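Local coordinates for polymerase nucleotidyl transferase domain-containing protein (Archaeoglobus fulgidus, PDB 1YLQ) that probably transfers nucleotidyl groups as a small nucleotidyltransferase-domain protein, at residues A[43-46]-A[47-50]. Sequence-based numbering, arbitrary orientation.
Sequences VSDV and FEDR
A short 3-10 turn, 45-48, links strand 38-43 to helix 50-63, and three i to i+3 backbone hydrogen bonds wind it up: F47 N to S44 O, E48 N to D45 O (3.0 Å) and D49 N to V46 O. At S44 the chain forms an ST turn: its OG, anti to the backbone N (chi1 168°), accepts from V46 N at 3.0 Å while also hydrogen-bonding D17 OD1, a double role that a small hydroxyl side chain can fill in a buried place. The ring of F47 folds back beside S44: CD2 lies 4.0 Å from S44 CB and 3.6 Å from S44 O, which approaches the ring obliquely, and V43 N stands near the ring plane at its edge. F47, a large apolar residue, is buried, as suits a ring that packs against the protein. D45 and E48 lie three residues apart, one turn of the 3-10 segment. Their carboxylates stack with planes 13° apart, and D45 OD2 and E48 OE2 are separated by 3.9 Å. Two like charges this close should repel somewhat; the backbone N-H of K76, at the start of helix 76-83, bonds D45 OD1 and may offset part of this, and E48 is exposed, as suits a glutamate. D49 ends the turn as the N-cap of the following helix: OD1 accepts from N51 N and, weakly, from R52 N. F47 meets F56 of helix 50-63 with ring planes at about 45° and also touches V15 and K53, V46 packs on R52, and backbone bonds of V43 with E19 and S44 with L74 join the end of strand 38-43 and S44 to the neighbouring strands 19-23 and 69-74.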
loop_
_atom_site.group_PDB
_atom_site.type_symbol
_atom_site.label_atom_id
_atom_site.label_comp_id
_atom_site.label_asym_id
_atom_site.label_seq_id
_atom_site.Cartn_x
_atom_site.Cartn_y
_atom_site.Cartn_z
ATOM N N VAL A 43 -0.486 -12.173 13.211
ATOM C CA VAL A 43 -0.339 -12.381 14.635
ATOM C C VAL A 43 -1.057 -13.663 15.042
ATOM O O VAL A 43 -2.253 -13.813 14.805
ATOM C CB VAL A 43 -0.967 -11.202 15.430
ATOM C CG1 VAL A 43 -0.883 -11.448 16.934
ATOM C CG2 VAL A 43 -0.319 -9.809 15.004
ATOM N N SER A 44 -0.319 -14.583 15.675
ATOM C CA SER A 44 -0.946 -15.828 16.186
ATOM C C SER A 44 0.028 -16.426 17.165
ATOM O O SER A 44 1.240 -16.321 16.956
ATOM C CB SER A 44 -1.136 -16.826 15.030
ATOM O OG SER A 44 -1.483 -18.101 15.555
ATOM N N ASP A 45 -0.466 -17.122 18.192
ATOM C CA ASP A 45 0.481 -17.823 19.079
ATOM C C ASP A 45 1.044 -19.094 18.441
ATOM O O ASP A 45 1.975 -19.711 18.963
ATOM C CB ASP A 45 -0.129 -18.103 20.451
ATOM C CG ASP A 45 -0.138 -16.871 21.330
ATOM O OD1 ASP A 45 0.574 -15.852 21.037
ATOM O OD2 ASP A 45 -0.819 -16.923 22.356
ATOM N N VAL A 46 0.536 -19.470 17.287
ATOM C CA VAL A 46 1.259 -20.501 16.500
ATOM C C VAL A 46 2.742 -20.091 16.241
ATOM O O VAL A 46 3.624 -20.914 16.156
ATOM C CB VAL A 46 0.512 -20.801 15.169
ATOM C CG1 VAL A 46 1.257 -21.791 14.316
ATOM C CG2 VAL A 46 -0.898 -21.412 15.489
ATOM N N PHE A 47 3.016 -18.807 16.152
ATOM C CA PHE A 47 4.367 -18.326 15.873
ATOM C C PHE A 47 5.287 -18.360 17.097
ATOM O O PHE A 47 6.468 -17.940 17.018
ATOM C CB PHE A 47 4.290 -16.930 15.262
ATOM C CG PHE A 47 3.555 -16.900 13.927
ATOM C CD1 PHE A 47 3.890 -17.799 12.916
ATOM C CD2 PHE A 47 2.573 -15.932 13.673
ATOM C CE1 PHE A 47 3.236 -17.777 11.685
ATOM C CE2 PHE A 47 1.928 -15.869 12.424
ATOM C CZ PHE A 47 2.234 -16.803 11.448
ATOM N N GLU A 48 4.760 -18.882 18.216
ATOM C CA GLU A 48 5.614 -19.190 19.359
ATOM C C GLU A 48 6.652 -20.257 18.937
ATOM O O GLU A 48 7.688 -20.375 19.524
ATOM C CB GLU A 48 4.810 -19.675 20.563
ATOM C CG GLU A 48 4.145 -18.579 21.326
ATOM C CD GLU A 48 3.158 -19.115 22.370
ATOM O OE1 GLU A 48 2.875 -20.339 22.359
ATOM O OE2 GLU A 48 2.681 -18.319 23.194
ATOM N N ASP A 49 6.353 -21.009 17.895
ATOM C CA ASP A 49 7.296 -21.991 17.374
ATOM C C ASP A 49 8.092 -21.293 16.281
ATOM O O ASP A 49 7.535 -20.952 15.226
ATOM C CB ASP A 49 6.535 -23.212 16.831
ATOM C CG ASP A 49 7.442 -24.213 16.157
ATOM O OD1 ASP A 49 8.548 -23.865 15.773
ATOM O OD2 ASP A 49 7.051 -25.359 15.987
ATOM N N ARG A 50 9.374 -21.024 16.559
ATOM C CA ARG A 50 10.261 -20.294 15.640
ATOM C C ARG A 50 10.287 -20.927 14.266
ATOM O O ARG A 50 10.426 -20.245 13.269
ATOM C CB ARG A 50 11.676 -20.265 16.223
ATOM C CG ARG A 50 12.766 -19.652 15.317
ATOM C CD ARG A 50 13.897 -19.110 16.174
ATOM N NE ARG A 50 14.550 -20.139 16.964
ATOM C CZ ARG A 50 15.541 -19.922 17.827
ATOM N NH1 ARG A 50 15.963 -18.689 18.098
ATOM N NH2 ARG A 50 16.083 -20.937 18.443
#